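PDB 4HVT: post-proline cleaving enzyme from Rickettsia typhi, which probably acts as a serine-type oligopeptidase, cutting short peptides on the carboxyl side of proline residues. Local coordinates for residues A[296-301]-A[355-360]; A[359-364]-A[374-379]. One frame throughout, in Å; residues are numbered along the deposited sequence. Where two conformers were deposited one is given.

Contact 1 of 2, residues A[296-301]-A[355-360]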
loop_
_atom_site.group_PDB
_atom_site.type_symbol
_atom_site.label_atom_id
_atom_site.label_comp_id
_atom_site.label_asym_id
_atom_site.label_seq_id
_atom_site.Cartn_x
_atom_site.Cartn_y
_atom_site.Cartn_z
ATOM N N GLY A 296 2.651 -12.010 -12.906
ATOM C CA GLY A 296 3.142 -13.284 -12.419
ATOM C C GLY A 296 3.539 -14.209 -13.554
ATOM O O GLY A 296 3.426 -13.859 -14.742
ATOM N N SER A 297 3.853 -15.451 -13.191
ATOM C CA SER A 297 4.259 -16.506 -14.155
ATOM C C SER A 297 3.918 -17.877 -13.591
ATOM O O SER A 297 3.662 -18.046 -12.425
ATOM C CB SER A 297 5.730 -16.453 -14.404
ATOM O OG SER A 297 6.477 -16.753 -13.245
ATOM N N PHE A 298 3.998 -18.854 -14.490
ATOM C CA PHE A 298 3.870 -20.250 -14.172
ATOM C C PHE A 298 4.633 -20.989 -15.259
ATOM O O PHE A 298 4.333 -20.830 -16.454
ATOM C CB PHE A 298 2.429 -20.689 -14.190
ATOM C CG PHE A 298 2.228 -22.124 -13.751
ATOM C CD1 PHE A 298 2.568 -22.515 -12.470
ATOM C CD2 PHE A 298 1.761 -23.093 -14.646
ATOM C CE1 PHE A 298 2.385 -23.845 -12.072
ATOM C CE2 PHE A 298 1.588 -24.424 -14.253
ATOM C CZ PHE A 298 1.880 -24.789 -12.963
ATOM N N LYS A 299 5.580 -21.823 -14.856
ATOM C CA LYS A 299 6.474 -22.467 -15.815
ATOM C C LYS A 299 7.048 -21.363 -16.721
ATOM O O LYS A 299 7.447 -20.333 -16.228
ATOM C CB LYS A 299 5.781 -23.622 -16.580
ATOM C CG LYS A 299 5.025 -24.567 -15.681
ATOM C CD LYS A 299 5.860 -25.263 -14.738
ATOM C CE LYS A 299 5.235 -26.669 -14.461
ATOM N NZ LYS A 299 6.133 -27.341 -13.516
ATOM N N GLU A 300 7.047 -21.568 -18.023
ATOM C CA GLU A 300 7.616 -20.580 -18.963
ATOM C C GLU A 300 6.583 -19.559 -19.477
ATOM O O GLU A 300 6.881 -18.802 -20.384
ATOM C CB GLU A 300 8.258 -21.335 -20.155
ATOM C CG GLU A 300 9.493 -22.105 -19.711
ATOM C CD GLU A 300 10.237 -22.805 -20.816
ATOM O OE1 GLU A 300 9.954 -22.529 -22.001
ATOM O OE2 GLU A 300 11.118 -23.679 -20.493
ATOM N N TYR A 301 5.409 -19.462 -18.847
ATOM C CA TYR A 301 4.345 -18.557 -19.272
ATOM C C TYR A 301 4.239 -17.355 -18.321
ATOM O O TYR A 301 4.475 -17.547 -17.120
ATOM C CB TYR A 301 3.006 -19.301 -19.325
ATOM C CG TYR A 301 2.993 -20.295 -20.457
ATOM C CD1 TYR A 301 3.677 -21.499 -20.350
ATOM C CD2 TYR A 301 2.398 -19.985 -21.663
ATOM C CE1 TYR A 301 3.746 -22.378 -21.394
ATOM C CE2 TYR A 301 2.449 -20.874 -22.708
ATOM C CZ TYR A 301 3.147 -22.051 -22.576
ATOM O OH TYR A 301 3.255 -22.927 -23.628
ATOM N N ILE A 355 -2.674 -12.697 -9.323
ATOM C CA ILE A 355 -2.235 -14.099 -9.579
ATOM C C ILE A 355 -1.244 -14.513 -8.484
ATOM O O ILE A 355 -0.416 -13.710 -8.052
ATOM C CB ILE A 355 -1.518 -14.193 -10.914
ATOM C CG1 ILE A 355 -2.508 -14.094 -12.084
ATOM C CG2 ILE A 355 -0.658 -15.439 -11.104
ATOM C CD1 ILE A 355 -3.242 -15.372 -12.398
ATOM N N SER A 356 -1.314 -15.773 -8.030
ATOM C CA SER A 356 -0.292 -16.290 -7.121
ATOM C C SER A 356 -0.069 -17.734 -7.558
ATOM O O SER A 356 -1.015 -18.397 -8.013
ATOM C CB SER A 356 -0.730 -16.197 -5.673
ATOM O OG SER A 356 0.360 -16.252 -4.769
ATOM N N THR A 357 1.147 -18.209 -7.418
ATOM C CA THR A 357 1.497 -19.475 -8.026
ATOM C C THR A 357 2.047 -20.436 -6.971
ATOM O O THR A 357 2.762 -19.986 -6.048
ATOM C CB THR A 357 2.599 -19.211 -9.109
ATOM O OG1 THR A 357 2.079 -18.262 -10.073
ATOM C CG2 THR A 357 2.916 -20.438 -9.837
ATOM N N THR A 358 1.701 -21.723 -7.119
ATOM C CA THR A 358 2.325 -22.835 -6.393
ATOM C C THR A 358 3.054 -23.712 -7.401
ATOM O O THR A 358 3.030 -23.456 -8.621
ATOM C CB THR A 358 1.359 -23.651 -5.560
ATOM O OG1 THR A 358 0.530 -24.472 -6.428
ATOM C CG2 THR A 358 0.519 -22.768 -4.669
ATOM N N LYS A 359 3.698 -24.744 -6.893
ATOM C CA LYS A 359 4.430 -25.686 -7.768
ATOM C C LYS A 359 3.589 -26.163 -8.943
ATOM O O LYS A 359 4.094 -26.337 -10.058
ATOM C CB LYS A 359 4.886 -26.904 -6.953
ATOM C CG LYS A 359 5.834 -27.857 -7.687
ATOM C CD LYS A 359 6.118 -29.105 -6.878
ATOM C CE LYS A 359 7.193 -28.940 -5.832
ATOM N NZ LYS A 359 7.508 -30.209 -5.110
ATOM N N ASP A 360 2.311 -26.466 -8.682
ATOM C CA ASP A 360 1.489 -27.087 -9.697
ATOM C C ASP A 360 0.116 -26.411 -9.901
ATOM O O ASP A 360 -0.700 -26.916 -10.642
ATOM C CB ASP A 360 1.333 -28.568 -9.391
ATOM C CG ASP A 360 0.612 -28.818 -8.115
ATOM O OD1 ASP A 360 0.179 -27.872 -7.442
ATOM O OD2 ASP A 360 0.492 -30.013 -7.766
HETATM O O HOH W 1 3.505 -15.613 -10.070
HETATM O O HOH W 2 6.268 -25.314 -11.506
HETATM O O HOH W 3 4.342 -28.579 -11.616
#
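F298 and T357 meet where two neighbouring blades of the N-terminal beta-propeller pack against each other, strand 293-298 belonging to one antiparallel sheet and strand 350-357 to the next. The phenyl ring leaves the end of its strand with CG anti to the backbone N (chi1 -175°), which carries it across to the other blade. There it lies obliquely to the T357 side chain, and CD1 at its rim approaches the T357 methyl CG2 at 3.4 Å. The carbonyl O of T358 also stands at the ring edge, in its plane, 3.5 Å from F298 CE1, while CG of K299 rests over one face toward the rim.

T357 has two uses for its two branches. Beside the methyl, its hydroxyl OG1 donates to the carbonyl O of S297 at 2.8 Å, tilted 22° from the carbonyl plane; the same OG1 accepts from a water that in turn takes the backbone N-H of S297. One side chain thus ties both backbone polar groups of S297 to the next blade. The amine of K359 itself is engaged in a salt bridge with E408. K299, in the type II' turn from F298 to Y301, leaves its NZ 4.1 Å from K359 O, and two waters span that gap, each accepting from NZ and donating to this one carbonyl oxygen.

Contact 2 of 2, residues A[359-364]-A[374-379]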
loop_
_atom_site.group_PDB
_atom_site.type_symbol
_atom_site.label_atom_id
_atom_site.label_comp_id
_atom_site.label_asym_id
_atom_site.label_seq_id
_atom_site.Cartn_x
_atom_site.Cartn_y
_atom_site.Cartn_z
ATOM N N LYS A 359 3.698 -24.744 -6.893
ATOM C CA LYS A 359 4.430 -25.686 -7.768
ATOM C C LYS A 359 3.589 -26.163 -8.943
ATOM O O LYS A 359 4.094 -26.337 -10.058
ATOM C CB LYS A 359 4.886 -26.904 -6.953
ATOM C CG LYS A 359 5.834 -27.857 -7.687
ATOM C CD LYS A 359 6.118 -29.105 -6.878
ATOM C CE LYS A 359 7.193 -28.940 -5.832
ATOM N NZ LYS A 359 7.508 -30.209 -5.110
ATOM N N ASP A 360 2.311 -26.466 -8.682
ATOM C CA ASP A 360 1.489 -27.087 -9.697
ATOM C C ASP A 360 0.116 -26.411 -9.901
ATOM O O ASP A 360 -0.700 -26.916 -10.642
ATOM C CB ASP A 360 1.333 -28.568 -9.391
ATOM C CG ASP A 360 0.612 -28.818 -8.115
ATOM O OD1 ASP A 360 0.179 -27.872 -7.442
ATOM O OD2 ASP A 360 0.492 -30.013 -7.766
ATOM N N ARG A 361 -0.105 -25.227 -9.324
ATOM C CA ARG A 361 -1.357 -24.513 -9.551
ATOM C C ARG A 361 -1.126 -23.004 -9.686
ATOM O O ARG A 361 -0.238 -22.443 -9.031
ATOM C CB ARG A 361 -2.327 -24.741 -8.353
ATOM C CG ARG A 361 -2.817 -26.175 -8.295
ATOM C CD ARG A 361 -3.844 -26.469 -9.371
ATOM N NE ARG A 361 -4.446 -27.773 -9.218
ATOM C CZ ARG A 361 -3.919 -28.902 -9.715
ATOM N NH1 ARG A 361 -2.722 -28.897 -10.342
ATOM N NH2 ARG A 361 -4.544 -30.086 -9.559
ATOM N N VAL A 362 -1.995 -22.369 -10.460
ATOM C CA VAL A 362 -2.091 -20.921 -10.521
ATOM C C VAL A 362 -3.428 -20.545 -9.864
ATOM O O VAL A 362 -4.449 -21.156 -10.165
ATOM C CB VAL A 362 -2.142 -20.480 -11.959
ATOM C CG1 VAL A 362 -2.264 -18.972 -12.029
ATOM C CG2 VAL A 362 -0.903 -21.037 -12.705
ATOM N N PHE A 363 -3.398 -19.584 -8.950
ATOM C CA PHE A 363 -4.571 -19.033 -8.312
ATOM C C PHE A 363 -4.877 -17.670 -8.923
ATOM O O PHE A 363 -3.980 -16.805 -9.019
ATOM C CB PHE A 363 -4.270 -18.780 -6.819
ATOM C CG PHE A 363 -4.244 -20.031 -5.985
ATOM C CD1 PHE A 363 -3.254 -21.010 -6.130
ATOM C CD2 PHE A 363 -5.159 -20.185 -4.979
ATOM C CE1 PHE A 363 -3.220 -22.120 -5.307
ATOM C CE2 PHE A 363 -5.145 -21.317 -4.194
ATOM C CZ PHE A 363 -4.198 -22.249 -4.317
ATOM N N LEU A 364 -6.108 -17.507 -9.383
ATOM C CA LEU A 364 -6.576 -16.295 -9.959
ATOM C C LEU A 364 -7.615 -15.754 -9.000
ATOM O O LEU A 364 -8.703 -16.308 -8.870
ATOM C CB LEU A 364 -7.206 -16.538 -11.320
ATOM C CG LEU A 364 -8.045 -15.404 -11.940
ATOM C CD1 LEU A 364 -7.248 -14.119 -12.112
ATOM C CD2 LEU A 364 -8.791 -15.825 -13.152
ATOM N N VAL A 374 -12.198 -16.754 -6.259
ATOM C CA VAL A 374 -10.948 -17.407 -6.593
ATOM C C VAL A 374 -11.179 -18.702 -7.390
ATOM O O VAL A 374 -12.069 -19.484 -7.097
ATOM C CB VAL A 374 -10.181 -17.762 -5.285
ATOM C CG1 VAL A 374 -8.835 -18.422 -5.559
ATOM C CG2 VAL A 374 -9.947 -16.531 -4.447
ATOM N N VAL A 375 -10.322 -18.933 -8.369
ATOM C CA VAL A 375 -10.246 -20.189 -9.104
ATOM C C VAL A 375 -8.769 -20.593 -9.190
ATOM O O VAL A 375 -7.883 -19.799 -9.011
ATOM C CB VAL A 375 -10.774 -20.113 -10.574
ATOM C CG1 VAL A 375 -12.237 -19.754 -10.620
ATOM C CG2 VAL A 375 -9.943 -19.173 -11.444
ATOM N N THR A 376 -8.571 -21.898 -9.374
ATOM C CA THR A 376 -7.268 -22.477 -9.635
ATOM C C THR A 376 -7.277 -23.217 -10.955
ATOM O O THR A 376 -8.274 -23.762 -11.388
ATOM C CB THR A 376 -6.743 -23.422 -8.509
ATOM O OG1 THR A 376 -7.511 -24.629 -8.450
ATOM C CG2 THR A 376 -6.769 -22.743 -7.147
ATOM N N PHE A 377 -6.088 -23.258 -11.594
ATOM C CA PHE A 377 -5.884 -24.025 -12.831
ATOM C C PHE A 377 -4.413 -24.337 -12.980
ATOM O O PHE A 377 -3.608 -23.948 -12.129
ATOM C CB PHE A 377 -6.381 -23.296 -14.107
ATOM C CG PHE A 377 -5.850 -21.931 -14.256
ATOM C CD1 PHE A 377 -6.477 -20.839 -13.616
ATOM C CD2 PHE A 377 -4.758 -21.702 -15.049
ATOM C CE1 PHE A 377 -5.975 -19.560 -13.770
ATOM C CE2 PHE A 377 -4.239 -20.442 -15.185
ATOM C CZ PHE A 377 -4.866 -19.347 -14.553
ATOM N N THR A 378 -4.096 -25.133 -13.992
ATOM C CA THR A 378 -2.750 -25.489 -14.301
ATOM C C THR A 378 -2.533 -25.605 -15.804
ATOM O O THR A 378 -3.359 -25.173 -16.586
ATOM C CB THR A 378 -2.350 -26.742 -13.501
ATOM O OG1 THR A 378 -0.939 -26.975 -13.631
ATOM C CG2 THR A 378 -3.131 -27.968 -13.968
ATOM N N LEU A 379 -1.379 -26.147 -16.186
ATOM C CA LEU A 379 -1.083 -26.529 -17.563
ATOM C C LEU A 379 -1.059 -28.019 -17.714
ATOM O O LEU A 379 -0.492 -28.719 -16.878
ATOM C CB LEU A 379 0.301 -26.050 -17.979
ATOM C CG LEU A 379 0.492 -24.623 -18.431
ATOM C CD1 LEU A 379 2.007 -24.344 -18.561
ATOM C CD2 LEU A 379 -0.187 -24.371 -19.786
HETATM O O HOH W 4 -6.701 -27.090 -7.456
#
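With CG held between its backbone N and carbonyl carbon (chi1 52°), F377 folds its ring back over V362, its partner in a beta hairpin of one propeller blade; V362 keeps CG1 anti to its own N (chi1 179°), aimed at the ring. The V362 CB sits over one face, 4.0 Å from the F377 ring centroid, a CH-pi contact, whereas L364 CB comes to the edge of the same ring. Across the sheet the roles reverse: T376 sets its methyl CG2 over the centre of the F363 ring, whose other neighbours include W426, packed edge-to-face.

Between these layers the antiparallel strands are joined by two hydrogen-bonded pairs, V362 with F377 and L364 with V375. The bond from V362 N to F377 O is short, 2.8 Å, and nearly straight at 175°. Past this pairing, the strand start is held by side chains. NE of R361 reaches T376 OG1 through a water lying in the guanidinium plane. R361 NH1 donates a hydrogen bond to D360 O at 2.8 Å, and T378 OG1 donates to that same D360 oxygen at 3.0 Å, the two donors arriving from opposite faces of the carbonyl plane.

How the contacts relate
Contact 1 lies between two blades of the propeller and contact 2 within one of them, their centres 8 Å apart. Segment 296-301 comes first, in the preceding blade; 355-360, 359-364 and 374-379 then follow in the next, where strands 350-357, 362-368 and 371-380 are successive neighbours in one antiparallel sheet. K359 and D360 belong to both contacts, in the turn between the first two of these strands. A probable backbone hydrogen bond, S356 O to F363 N at 2.8 Å, joins strand 350-357 to strand 362-368, and with them the two contacts. F298 extends contact 1 into contact 2, packing against V362 and T378, so the preceding blade touches all three strands.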